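Local coordinates for conserved hypothetical protein (Deinococcus radiodurans, PDB 2G40) that may take part in L-lactate utilization, working as a homodimeric member of the LutC/YkgG family, at residues A[115-118]-A[119-123]; A[134-138]-A[139-143]; A[150-153]-A[154-157]; A[183-187]-A[188-192]. All coordinates share one frame; numbering follows the deposited sequence.

Contact 1: residues A[115-118]-A[119-123]; sequences PPLS and HAELD
S118 and E121 hold each other through hydrogen bonds in both directions. S118 N donates to E121 OE1 at 2.8 Å, with an N-H...O angle of 169°. The oxygen receives it on its anti lone pair, the one away from OE2. In return E121 N donates to S118 OG at 3.0 Å. This is a capping box, with S118 as the N-cap of helix 119-124. The serine torsion explains the bond: OG sits between the backbone N and the carbonyl carbon (chi1 67°), which turns it to the amide of the first turn. S118 OG also makes a weak bond to E121 OE1 at 3.2 Å, so that carboxylate oxygen is met by both backbone and side chain of the serine. The first regular helical bond follows, from L122 N to S118 O at 2.9 Å.

The apolar part is a pair of leucines beside the cap. L117 CD1 meets L122 CD2 at 3.6 Å, and L117 CB lies 3.8 Å from the same methyl carbon. One leucine precedes the N-cap and the other lies in the first turn. This is the pairing of a hydrophobic staple, which often accompanies a capping box. L122 CG also rests 3.4 Å from S118 O.

At the dimer interface the H119 ring meets H119 of the second subunit, their planes about 50° apart. L117 O accepts a hydrogen bond from R152 NH2. Both leucines pack on I94 of strand 92-94, and L122 also reaches A154, L155 and I158 in the loop between strands 141-144 and 161-167.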
ATOM      1  N   PRO A 115      -5.635  20.639  -7.870  1.00 20.90           N
ATOM      2  CA  PRO A 115      -6.403  19.933  -6.835  1.00 20.45           C
ATOM      3  C   PRO A 115      -6.472  18.435  -7.137  1.00 19.54           C
ATOM      4  O   PRO A 115      -6.190  18.026  -8.271  1.00 16.88           O
ATOM      5  CB  PRO A 115      -7.782  20.583  -6.914  1.00 20.43           C
ATOM      6  CG  PRO A 115      -7.885  21.080  -8.334  1.00 21.73           C
ATOM      7  CD  PRO A 115      -6.496  21.472  -8.726  1.00 19.67           C
ATOM      8  N   PRO A 116      -6.878  17.621  -6.151  1.00 19.49           N
ATOM      9  CA  PRO A 116      -6.770  16.189  -6.327  1.00 19.59           C
ATOM     10  C   PRO A 116      -7.578  15.696  -7.514  1.00 20.62           C
ATOM     11  O   PRO A 116      -8.712  16.142  -7.728  1.00 22.48           O
ATOM     12  CB  PRO A 116      -7.315  15.618  -5.009  1.00 20.46           C
ATOM     13  CG  PRO A 116      -7.223  16.710  -4.056  1.00 20.47           C
ATOM     14  CD  PRO A 116      -7.472  17.961  -4.849  1.00 20.14           C
ATOM     15  N   LEU A 117      -6.969  14.826  -8.310  1.00 19.96           N
ATOM     16  CA  LEU A 117      -7.641  14.253  -9.460  1.00 20.94           C
ATOM     17  C   LEU A 117      -8.756  13.321  -8.994  1.00 19.17           C
ATOM     18  O   LEU A 117      -8.555  12.525  -8.095  1.00 18.79           O
ATOM     19  CB  LEU A 117      -6.641  13.467 -10.308  1.00 20.05           C
ATOM     20  CG  LEU A 117      -5.502  14.298 -10.929  1.00 17.08           C
ATOM     21  CD1 LEU A 117      -4.384  13.429 -11.310  1.00 17.61           C
ATOM     22  CD2 LEU A 117      -5.998  15.074 -12.141  1.00 19.06           C
ATOM     23  N   SER A 118      -9.913  13.390  -9.636  1.00 20.05           N
ATOM     24  CA  SER A 118     -10.997  12.464  -9.314  1.00 20.24           C
ATOM     25  C   SER A 118     -10.636  11.038  -9.732  1.00 21.84           C
ATOM     26  O   SER A 118      -9.748  10.842 -10.553  1.00 20.58           O
ATOM     27  CB  SER A 118     -12.250  12.871 -10.070  1.00 21.59           C
ATOM     28  OG  SER A 118     -12.054  12.690 -11.459  1.00 20.97           O
ATOM     29  N   HIS A 119     -11.361  10.047  -9.211  1.00 24.40           N
ATOM     30  CA  HIS A 119     -11.166   8.653  -9.646  1.00 25.36           C
ATOM     31  C   HIS A 119     -11.249   8.547 -11.168  1.00 23.78           C
ATOM     32  O   HIS A 119     -10.461   7.849 -11.804  1.00 23.47           O
ATOM     33  CB  HIS A 119     -12.226   7.727  -9.042  1.00 27.00           C
ATOM     34  CG  HIS A 119     -12.193   7.657  -7.545  1.00 32.21           C
ATOM     35  ND1 HIS A 119     -13.328   7.472  -6.778  1.00 37.10           N
ATOM     36  CD2 HIS A 119     -11.164   7.769  -6.671  1.00 31.83           C
ATOM     37  CE1 HIS A 119     -12.997   7.468  -5.499  1.00 39.07           C
ATOM     38  NE2 HIS A 119     -11.690   7.647  -5.406  1.00 39.80           N
ATOM     39  N   ALA A 120     -12.205   9.250 -11.751  1.00 23.77           N
ATOM     40  CA  ALA A 120     -12.417   9.198 -13.199  1.00 22.45           C
ATOM     41  C   ALA A 120     -11.236   9.809 -13.949  1.00 21.74           C
ATOM     42  O   ALA A 120     -10.797   9.267 -14.951  1.00 22.26           O
ATOM     43  CB  ALA A 120     -13.695   9.903 -13.559  1.00 23.52           C
ATOM     44  N   GLU A 121     -10.724  10.934 -13.452  1.00 21.62           N
ATOM     45  CA  GLU A 121      -9.520  11.551 -14.024  1.00 23.40           C
ATOM     46  C   GLU A 121      -8.328  10.606 -13.918  1.00 18.93           C
ATOM     47  O   GLU A 121      -7.536  10.465 -14.855  1.00 21.51           O
ATOM     48  CB  GLU A 121      -9.214  12.896 -13.354  1.00 21.34           C
ATOM     49  CG  GLU A 121     -10.091  14.033 -13.907  1.00 27.48           C
ATOM     50  CD  GLU A 121     -10.226  15.252 -12.989  1.00 27.37           C
ATOM     51  OE1 GLU A 121     -10.031  15.155 -11.757  1.00 24.86           O
ATOM     52  OE2 GLU A 121     -10.586  16.332 -13.510  1.00 34.17           O
ATOM     53  N   LEU A 122      -8.180   9.966 -12.767  1.00 17.37           N
ATOM     54  CA  LEU A 122      -7.100   8.978 -12.602  1.00 18.54           C
ATOM     55  C   LEU A 122      -7.271   7.775 -13.519  1.00 20.41           C
ATOM     56  O   LEU A 122      -6.304   7.251 -14.066  1.00 20.48           O
ATOM     57  CB  LEU A 122      -7.047   8.493 -11.165  1.00 17.58           C
ATOM     58  CG  LEU A 122      -6.629   9.593 -10.204  1.00 21.15           C
ATOM     59  CD1 LEU A 122      -6.817   9.119  -8.802  1.00 23.16           C
ATOM     60  CD2 LEU A 122      -5.185   9.977 -10.481  1.00 21.91           C
ATOM     61  N   ASP A 123      -8.511   7.330 -13.669  1.00 23.43           N
ATOM     62  CA  ASP A 123      -8.786   6.174 -14.515  1.00 23.50           C
ATOM     63  C   ASP A 123      -8.551   6.504 -15.990  1.00 24.54           C
ATOM     64  O   ASP A 123      -8.144   5.637 -16.763  1.00 25.22           O
ATOM     65  CB  ASP A 123     -10.212   5.679 -14.280  1.00 26.28           C
ATOM     66  CG  ASP A 123     -10.491   4.388 -14.990  1.00 30.29           C
ATOM     67  OD1 ASP A 123      -9.734   3.426 -14.771  1.00 33.11           O
ATOM     68  OD2 ASP A 123     -11.455   4.336 -15.779  1.00 35.63           O
TER

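Contact 2: residues A[134-138]-A[139-143]; sequences VAISE and TGTII
V134, I136, T141 and I143 share one face of the hairpin, and A135 with I142 lie on the other. W194 covers the first face at I136, T141 and I143. F60 of helix 53-66 packs against A135 and I142. On the first face V134 and I143 lie side by side, with V134 CG1 3.6 Å from I143 CD1. I136 CD1 reaches across to I143 CD1 at 4.0 Å. On the other face the pair is thinner, A135 CB to I142 CG1 at 4.2 Å.

The strands 134-136 and 141-143 form an antiparallel beta hairpin, their axes at 162°. I136 and T141 are a hydrogen-bonded pair: I136 N donates to T141 O at 2.8 Å, and T141 N returns the bond to a lone pair of I136 O. I143 N to V134 O is also short, while its partner bond from V134 N is weak. At the turn, G140 and T141 both face I136. This is a G1 beta bulge, and G140 supplies the positive phi of 59°.

T139 OG1 takes the position between its backbone N and carbonyl carbon (chi1 54°). There it meets T141 OG1 in a 2.6 Å hydrogen bond and lies 3.8 Å from I136 CG2. T141 OG1 is bonded to S196 OG as well. S137 OG pairs with Q59, and E138 OE2 accepts from V175 N at the start of helix 175-187.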
ATOM      1  N   VAL A 134      12.559   2.972  -1.782  1.00 18.93           N
ATOM      2  CA  VAL A 134      13.629   1.971  -1.831  1.00 17.25           C
ATOM      3  C   VAL A 134      13.156   0.802  -2.676  1.00 17.80           C
ATOM      4  O   VAL A 134      11.950   0.608  -2.872  1.00 16.23           O
ATOM      5  CB  VAL A 134      14.042   1.497  -0.407  1.00 21.48           C
ATOM      6  CG1 VAL A 134      12.923   0.692   0.247  1.00 17.97           C
ATOM      7  CG2 VAL A 134      15.377   0.728  -0.449  1.00 19.39           C
ATOM      8  N   ALA A 135      14.104   0.044  -3.221  1.00 16.10           N
ATOM      9  CA  ALA A 135      13.767  -1.176  -3.926  1.00 16.06           C
ATOM     10  C   ALA A 135      14.642  -2.278  -3.385  1.00 13.97           C
ATOM     11  O   ALA A 135      15.754  -2.033  -2.944  1.00 17.20           O
ATOM     12  CB  ALA A 135      13.995  -1.045  -5.421  1.00 15.66           C
ATOM     13  N   ILE A 136      14.110  -3.488  -3.420  1.00 16.23           N
ATOM     14  CA  ILE A 136      14.799  -4.654  -2.890  1.00 17.10           C
ATOM     15  C   ILE A 136      15.014  -5.655  -4.015  1.00 14.58           C
ATOM     16  O   ILE A 136      14.064  -6.127  -4.671  1.00 16.36           O
ATOM     17  CB  ILE A 136      13.988  -5.297  -1.766  1.00 15.05           C
ATOM     18  CG1 ILE A 136      13.734  -4.301  -0.635  1.00 21.31           C
ATOM     19  CG2 ILE A 136      14.708  -6.522  -1.244  1.00 14.20           C
ATOM     20  CD1 ILE A 136      12.477  -4.627   0.135  1.00 15.50           C
ATOM     21  N   SER A 137      16.279  -5.988  -4.235  1.00 17.92           N
ATOM     22  CA  SER A 137      16.634  -6.852  -5.342  1.00 17.53           C
ATOM     23  C   SER A 137      16.133  -8.277  -5.175  1.00 18.60           C
ATOM     24  O   SER A 137      15.647  -8.865  -6.127  1.00 19.81           O
ATOM     25  CB  SER A 137      18.136  -6.831  -5.598  1.00 18.53           C
ATOM     26  OG  SER A 137      18.884  -7.537  -4.627  1.00 18.06           O
ATOM     27  N   GLU A 138      16.234  -8.828  -3.965  0.50 18.37           N
ATOM     28  CA  GLU A 138      15.945 -10.261  -3.769  0.50 17.61           C
ATOM     29  C   GLU A 138      14.513 -10.640  -4.113  0.50 18.84           C
ATOM     30  O   GLU A 138      14.260 -11.739  -4.611  0.50 17.18           O
ATOM     31  CB  GLU A 138      16.322 -10.738  -2.350  0.50 17.84           C
ATOM     32  CG  GLU A 138      15.492 -10.188  -1.199  0.50 16.44           C
ATOM     33  CD  GLU A 138      15.833 -10.830   0.143  0.50 17.65           C
ATOM     34  OE1 GLU A 138      16.405 -11.938   0.145  0.50 26.81           O
ATOM     35  OE2 GLU A 138      15.527 -10.240   1.199  0.50 16.05           O
ATOM     36  N   THR A 139      13.583  -9.716  -3.878  1.00 19.18           N
ATOM     37  CA  THR A 139      12.168  -9.960  -4.124  1.00 19.09           C
ATOM     38  C   THR A 139      11.604  -9.099  -5.237  1.00 18.37           C
ATOM     39  O   THR A 139      10.432  -9.192  -5.537  1.00 20.50           O
ATOM     40  CB  THR A 139      11.367  -9.763  -2.834  1.00 18.63           C
ATOM     41  OG1 THR A 139      11.638  -8.476  -2.286  1.00 19.18           O
ATOM     42  CG2 THR A 139      11.731 -10.819  -1.830  1.00 23.56           C
ATOM     43  N   GLY A 140      12.432  -8.267  -5.868  1.00 19.87           N
ATOM     44  CA  GLY A 140      11.945  -7.382  -6.922  1.00 19.89           C
ATOM     45  C   GLY A 140      10.866  -6.476  -6.384  1.00 19.86           C
ATOM     46  O   GLY A 140       9.804  -6.295  -7.010  1.00 20.04           O
ATOM     47  N   THR A 141      11.104  -5.941  -5.193  1.00 18.30           N
ATOM     48  CA  THR A 141      10.120  -5.088  -4.512  1.00 17.25           C
ATOM     49  C   THR A 141      10.434  -3.634  -4.664  1.00 17.80           C
ATOM     50  O   THR A 141      11.581  -3.224  -4.509  1.00 18.80           O
ATOM     51  CB  THR A 141      10.099  -5.367  -2.995  1.00 17.56           C
ATOM     52  OG1 THR A 141       9.719  -6.722  -2.775  1.00 16.89           O
ATOM     53  CG2 THR A 141       9.115  -4.431  -2.251  1.00 19.81           C
ATOM     54  N   ILE A 142       9.401  -2.847  -4.924  1.00 17.31           N
ATOM     55  CA  ILE A 142       9.545  -1.436  -4.893  1.00 17.70           C
ATOM     56  C   ILE A 142       8.634  -0.962  -3.769  1.00 14.92           C
ATOM     57  O   ILE A 142       7.443  -1.305  -3.705  1.00 16.20           O
ATOM     58  CB  ILE A 142       9.189  -0.790  -6.225  1.00 19.67           C
ATOM     59  CG1 ILE A 142      10.200  -1.194  -7.306  1.00 19.82           C
ATOM     60  CG2 ILE A 142       9.165   0.708  -6.060  1.00 22.13           C
ATOM     61  CD1 ILE A 142       9.741  -0.911  -8.715  1.00 23.27           C
ATOM     62  N   ILE A 143       9.216  -0.192  -2.866  1.00 15.68           N
ATOM     63  CA  ILE A 143       8.444   0.406  -1.787  1.00 14.77           C
ATOM     64  C   ILE A 143       8.249   1.894  -2.046  1.00 17.10           C
ATOM     65  O   ILE A 143       9.211   2.635  -2.289  1.00 18.19           O
ATOM     66  CB  ILE A 143       9.126   0.253  -0.435  1.00 15.89           C
ATOM     67  CG1 ILE A 143       9.364  -1.227  -0.110  1.00 18.45           C
ATOM     68  CG2 ILE A 143       8.262   0.950   0.671  1.00 18.15           C
ATOM     69  CD1 ILE A 143      10.250  -1.485   1.123  1.00 18.66           C
TER

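Contact 3: residues A[150-153]-A[154-157]; sequences QGRR and ALSL
R152 and L155 cross at about a right angle and form the tight side of this contact. R152 CG lies 4.0 Å from L155 CG. The arginine starts between its backbone N and carbonyl carbon (chi1 65°) and then runs extended, which carries the guanidinium past L155 CD2 to A154. There R152 NH1 comes within 3.6 Å of A154 CB, at an oblique approach. L155 CD1 lies over the bare CA of G151 at 3.9 Å. The arginine end is fixed by a salt bridge from NE to D113 and by a bond from NH1 to V212 O of the second subunit.

The other side is looser and bridged by water. One water lies 2.7 Å from each of Q150 O, R152 O and S156 OG and links them. A second water links R153 O, at 2.5 Å, to the same hydroxyl. The S156 hydroxyl thus reaches the 150-153 backbone through water.

The chain is bent by bonds between residues three apart. L155 N donates to R152 O at 3.1 Å, from 46° above the carbonyl plane. S156 N to R153 O is weak. L157 N to A154 O continues the series. L157 packs on L157 of the second subunit. Successive bonds of this kind make a compact turn, here within the connection from hairpin strand 141-144 to strand 161-167 of the parallel sheet.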
ATOM      1  N   GLN A 150       6.110  10.777  -5.260  1.00 17.56           N
ATOM      2  CA  GLN A 150       5.337   9.572  -5.394  1.00 17.07           C
ATOM      3  C   GLN A 150       3.842   9.819  -5.330  1.00 18.88           C
ATOM      4  O   GLN A 150       3.050   9.117  -5.971  1.00 19.47           O
ATOM      5  CB  GLN A 150       5.731   8.630  -4.271  1.00 16.97           C
ATOM      6  CG  GLN A 150       7.116   8.106  -4.423  1.00 19.67           C
ATOM      7  CD  GLN A 150       7.617   7.617  -3.118  1.00 21.33           C
ATOM      8  OE1 GLN A 150       7.138   6.613  -2.621  1.00 20.68           O
ATOM      9  NE2 GLN A 150       8.535   8.349  -2.524  1.00 17.26           N
ATOM     10  N   GLY A 151       3.454  10.810  -4.544  1.00 17.76           N
ATOM     11  CA  GLY A 151       2.066  11.202  -4.438  1.00 19.78           C
ATOM     12  C   GLY A 151       1.244  10.288  -3.576  1.00 18.32           C
ATOM     13  O   GLY A 151       1.721   9.262  -3.083  1.00 17.83           O
ATOM     14  N   ARG A 152      -0.018  10.654  -3.407  1.00 17.99           N
ATOM     15  CA  ARG A 152      -0.919   9.871  -2.550  1.00 18.20           C
ATOM     16  C   ARG A 152      -1.166   8.489  -3.121  1.00 17.85           C
ATOM     17  O   ARG A 152      -0.894   8.227  -4.283  1.00 18.35           O
ATOM     18  CB  ARG A 152      -2.234  10.612  -2.314  1.00 17.88           C
ATOM     19  CG  ARG A 152      -3.067  10.815  -3.569  1.00 18.83           C
ATOM     20  CD  ARG A 152      -4.121  11.878  -3.369  1.00 18.33           C
ATOM     21  NE  ARG A 152      -4.679  12.306  -4.627  1.00 17.90           N
ATOM     22  CZ  ARG A 152      -5.840  11.893  -5.128  1.00 21.48           C
ATOM     23  NH1 ARG A 152      -6.677  11.130  -4.426  1.00 18.92           N
ATOM     24  NH2 ARG A 152      -6.214  12.327  -6.309  1.00 18.96           N
ATOM     25  N   ARG A 153      -1.715   7.618  -2.287  1.00 18.46           N
ATOM     26  CA  ARG A 153      -1.869   6.216  -2.645  1.00 17.50           C
ATOM     27  C   ARG A 153      -2.698   6.017  -3.909  1.00 20.16           C
ATOM     28  O   ARG A 153      -2.393   5.147  -4.700  1.00 18.56           O
ATOM     29  CB  ARG A 153      -2.439   5.449  -1.466  1.00 19.68           C
ATOM     30  CG  ARG A 153      -1.434   5.332  -0.333  1.00 23.05           C
ATOM     31  CD  ARG A 153      -1.736   4.161   0.547  1.00 33.70           C
ATOM     32  NE  ARG A 153      -2.757   4.494   1.508  1.00 36.51           N
ATOM     33  CZ  ARG A 153      -3.777   3.709   1.864  1.00 37.97           C
ATOM     34  NH1 ARG A 153      -3.979   2.507   1.325  1.00 37.32           N
ATOM     35  NH2 ARG A 153      -4.618   4.163   2.780  1.00 42.99           N
ATOM     36  N   ALA A 154      -3.709   6.855  -4.114  1.00 17.72           N
ATOM     37  CA  ALA A 154      -4.595   6.682  -5.256  1.00 19.23           C
ATOM     38  C   ALA A 154      -3.860   6.780  -6.583  1.00 19.53           C
ATOM     39  O   ALA A 154      -4.274   6.156  -7.539  1.00 19.07           O
ATOM     40  CB  ALA A 154      -5.724   7.702  -5.230  1.00 19.65           C
ATOM     41  N   LEU A 155      -2.799   7.583  -6.636  1.00 21.45           N
ATOM     42  CA  LEU A 155      -2.121   7.875  -7.898  1.00 22.13           C
ATOM     43  C   LEU A 155      -1.426   6.663  -8.482  1.00 23.37           C
ATOM     44  O   LEU A 155      -1.265   6.578  -9.691  1.00 24.54           O
ATOM     45  CB  LEU A 155      -1.082   8.973  -7.710  1.00 19.75           C
ATOM     46  CG  LEU A 155      -1.530  10.346  -7.248  1.00 21.76           C
ATOM     47  CD1 LEU A 155      -0.390  11.334  -7.466  1.00 23.04           C
ATOM     48  CD2 LEU A 155      -2.765  10.782  -7.975  1.00 23.46           C
ATOM     49  N   SER A 156      -0.994   5.744  -7.635  1.00 21.78           N
ATOM     50  CA  SER A 156      -0.330   4.527  -8.102  1.00 24.06           C
ATOM     51  C   SER A 156      -1.247   3.307  -7.990  1.00 23.47           C
ATOM     52  O   SER A 156      -0.837   2.182  -8.270  1.00 25.67           O
ATOM     53  CB  SER A 156       0.989   4.316  -7.348  1.00 25.06           C
ATOM     54  OG  SER A 156       0.839   4.516  -5.945  1.00 27.84           O
ATOM     55  N   LEU A 157      -2.502   3.524  -7.625  1.00 21.83           N
ATOM     56  CA  LEU A 157      -3.448   2.433  -7.571  1.00 22.65           C
ATOM     57  C   LEU A 157      -4.423   2.434  -8.721  1.00 22.73           C
ATOM     58  O   LEU A 157      -4.742   1.388  -9.255  1.00 21.93           O
ATOM     59  CB  LEU A 157      -4.249   2.469  -6.272  1.00 24.20           C
ATOM     60  CG  LEU A 157      -5.271   1.321  -6.214  1.00 31.97           C
ATOM     61  CD1 LEU A 157      -4.553  -0.018  -6.060  1.00 33.81           C
ATOM     62  CD2 LEU A 157      -6.275   1.516  -5.130  1.00 28.91           C
TER
HETATM   63  O   HOH W   1       1.414   7.086  -5.236  1.00 15.43           O
HETATM   64  O   HOH W   2      -0.723   3.293  -4.326  1.00 21.54           O

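Contact 4: residues A[183-187]-A[188-192]; sequences AASVR and EGRPL
V186 CG2 overlaps the end of L192, 3.5 Å from L192 CD1, and the two side chains cross at about a right angle. In V186, CG1 stands opposite the backbone N (chi1 177°), which leaves CG2 to meet L192. The pair ties the last turn of helix 175-187 to the start of strand 192-196.

Between them the chain reverses in a Schellman motif. E188 N makes a last helical bond to A184 O. G189 N then donates to V186 O at 2.9 Å, from well above the carbonyl plane. R190 N reaches back to S185 O, also at 2.9 Å. G189 has a positive phi of 83°, which turns the chain out of the helix. The side chain of R190 follows its backbone bond: CB lies 3.5 Å from S185 O, and CD passes 4.0 Å from S185 OG. E188 also folds back over the last turn, with CG 3.4 Å from A184 O.

The dimer partner lies close. L192 pairs with an antiparallel strand of the second subunit, continuing the sheet across the interface. V186 also packs on T141 of that subunit.

S185 OG is hydrogen-bonded to D145 OD2 and R147 NH2. R190 runs extended from CG to NE, and NE meets E188 OE1 at 2.8 Å, nearly along the C-O axis. R147 NH2 forms a second salt bridge to the same oxygen. OE1 is therefore shared by two arginines, which would be expected to stabilise the negative charge and offset the closeness of their guanidinium groups.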
ATOM      1  N   ALA A 183      12.286   2.740   7.571  1.00 21.15           N
ATOM      2  CA  ALA A 183      11.957   2.783   8.991  1.00 21.64           C
ATOM      3  C   ALA A 183      11.542   4.184   9.440  1.00 19.13           C
ATOM      4  O   ALA A 183      10.581   4.349  10.193  1.00 19.26           O
ATOM      5  CB  ALA A 183      13.141   2.293   9.822  1.00 22.98           C
ATOM      6  N   ALA A 184      12.267   5.204   8.995  1.00 18.69           N
ATOM      7  CA  ALA A 184      11.957   6.568   9.422  1.00 18.58           C
ATOM      8  C   ALA A 184      10.595   7.039   8.933  1.00 18.44           C
ATOM      9  O   ALA A 184       9.886   7.734   9.646  1.00 19.16           O
ATOM     10  CB  ALA A 184      13.022   7.537   8.964  1.00 18.67           C
ATOM     11  N   SER A 185      10.248   6.672   7.706  1.00 15.97           N
ATOM     12  CA  SER A 185       8.923   6.957   7.145  1.00 17.15           C
ATOM     13  C   SER A 185       7.841   6.307   7.992  1.00 15.99           C
ATOM     14  O   SER A 185       6.817   6.920   8.274  1.00 15.81           O
ATOM     15  CB  SER A 185       8.845   6.447   5.712  1.00 16.55           C
ATOM     16  OG  SER A 185       9.753   7.146   4.896  1.00 19.34           O
ATOM     17  N   VAL A 186       8.097   5.075   8.427  1.00 15.60           N
ATOM     18  CA  VAL A 186       7.141   4.338   9.238  1.00 15.24           C
ATOM     19  C   VAL A 186       6.979   5.044  10.571  1.00 17.87           C
ATOM     20  O   VAL A 186       5.860   5.262  11.027  1.00 17.54           O
ATOM     21  CB  VAL A 186       7.542   2.851   9.454  1.00 15.07           C
ATOM     22  CG1 VAL A 186       6.550   2.156  10.363  1.00 16.42           C
ATOM     23  CG2 VAL A 186       7.586   2.138   8.125  1.00 17.77           C
ATOM     24  N   ARG A 187       8.105   5.428  11.170  1.00 19.90           N
ATOM     25  CA  ARG A 187       8.076   6.162  12.423  1.00 19.77           C
ATOM     26  C   ARG A 187       7.337   7.507  12.297  1.00 18.77           C
ATOM     27  O   ARG A 187       6.722   7.969  13.257  1.00 18.66           O
ATOM     28  CB  ARG A 187       9.494   6.356  12.969  1.00 20.42           C
ATOM     29  CG  ARG A 187      10.162   5.064  13.448  1.00 17.57           C
ATOM     30  CD  ARG A 187      11.331   5.366  14.342  1.00 24.84           C
ATOM     31  NE  ARG A 187      12.356   6.100  13.608  1.00 29.52           N
ATOM     32  CZ  ARG A 187      13.342   5.546  12.910  1.00 29.42           C
ATOM     33  NH1 ARG A 187      13.478   4.224  12.850  1.00 35.84           N
ATOM     34  NH2 ARG A 187      14.210   6.333  12.278  1.00 34.40           N
ATOM     35  N   GLU A 188       7.390   8.103  11.105  1.00 18.90           N
ATOM     36  CA  GLU A 188       6.673   9.337  10.761  1.00 20.78           C
ATOM     37  C   GLU A 188       5.186   9.155  10.482  1.00 20.66           C
ATOM     38  O   GLU A 188       4.439  10.139  10.345  1.00 19.03           O
ATOM     39  CB  GLU A 188       7.305   9.980   9.521  1.00 20.13           C
ATOM     40  CG  GLU A 188       8.499  10.849   9.823  1.00 22.58           C
ATOM     41  CD  GLU A 188       9.359  11.107   8.603  1.00 24.94           C
ATOM     42  OE1 GLU A 188       8.839  11.039   7.464  1.00 23.98           O
ATOM     43  OE2 GLU A 188      10.551  11.392   8.797  1.00 37.32           O
ATOM     44  N   GLY A 189       4.749   7.902  10.396  1.00 18.88           N
ATOM     45  CA  GLY A 189       3.368   7.599  10.103  1.00 17.12           C
ATOM     46  C   GLY A 189       3.033   7.625   8.627  1.00 17.51           C
ATOM     47  O   GLY A 189       1.843   7.623   8.257  1.00 18.75           O
ATOM     48  N   ARG A 190       4.048   7.624   7.761  1.00 17.08           N
ATOM     49  CA  ARG A 190       3.779   7.635   6.332  1.00 17.00           C
ATOM     50  C   ARG A 190       3.339   6.245   5.933  1.00 18.52           C
ATOM     51  O   ARG A 190       3.888   5.256   6.411  1.00 18.09           O
ATOM     52  CB  ARG A 190       5.001   7.995   5.520  1.00 16.55           C
ATOM     53  CG  ARG A 190       5.487   9.403   5.731  1.00 17.34           C
ATOM     54  CD  ARG A 190       6.633   9.721   4.817  1.00 17.29           C
ATOM     55  NE  ARG A 190       7.207  11.009   5.183  1.00 27.11           N
ATOM     56  CZ  ARG A 190       6.712  12.187   4.828  1.00 27.80           C
ATOM     57  NH1 ARG A 190       5.624  12.263   4.090  1.00 26.11           N
ATOM     58  NH2 ARG A 190       7.323  13.302   5.206  1.00 35.54           N
ATOM     59  N   PRO A 191       2.357   6.166   5.041  1.00 18.77           N
ATOM     60  CA  PRO A 191       1.961   4.869   4.521  1.00 18.79           C
ATOM     61  C   PRO A 191       3.010   4.292   3.606  1.00 18.25           C
ATOM     62  O   PRO A 191       3.722   5.039   2.918  1.00 19.20           O
ATOM     63  CB  PRO A 191       0.710   5.191   3.715  1.00 20.04           C
ATOM     64  CG  PRO A 191       0.905   6.630   3.310  1.00 18.50           C
ATOM     65  CD  PRO A 191       1.573   7.271   4.445  1.00 20.40           C
ATOM     66  N   LEU A 192       3.089   2.970   3.575  1.00 15.44           N
ATOM     67  CA  LEU A 192       3.984   2.298   2.633  1.00 15.71           C
ATOM     68  C   LEU A 192       3.193   1.389   1.749  1.00 15.92           C
ATOM     69  O   LEU A 192       2.259   0.726   2.203  1.00 18.13           O
ATOM     70  CB  LEU A 192       5.035   1.454   3.332  1.00 16.36           C
ATOM     71  CG  LEU A 192       5.929   2.066   4.399  1.00 18.23           C
ATOM     72  CD1 LEU A 192       6.875   0.997   4.844  1.00 13.06           C
ATOM     73  CD2 LEU A 192       6.698   3.262   3.901  1.00 16.13           C
TER

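In the fold
Contact 2 is the most buried and is mostly strand pairing and aliphatic packing. Contact 3 is buried too, but water takes part in its polar side. Contact 1 is at the surface and contact 4 is partly buried. These two treat opposite helix ends: a capping box starts helix 119-124, and a Schellman motif finishes helix 175-187. Contact 4 adds carboxylate-arginine pairing, unlike the largely apolar contact 2. Helix 119-123 packs on the 150-157 loop, with centres of contacts 1 and 3 about 11 Å apart. Contact 2 lies in the mixed sheet, which contact 4 enters at L192; they meet where I143 packs on L192. R153 and P191 join contacts 3 and 4. All four reach the second subunit.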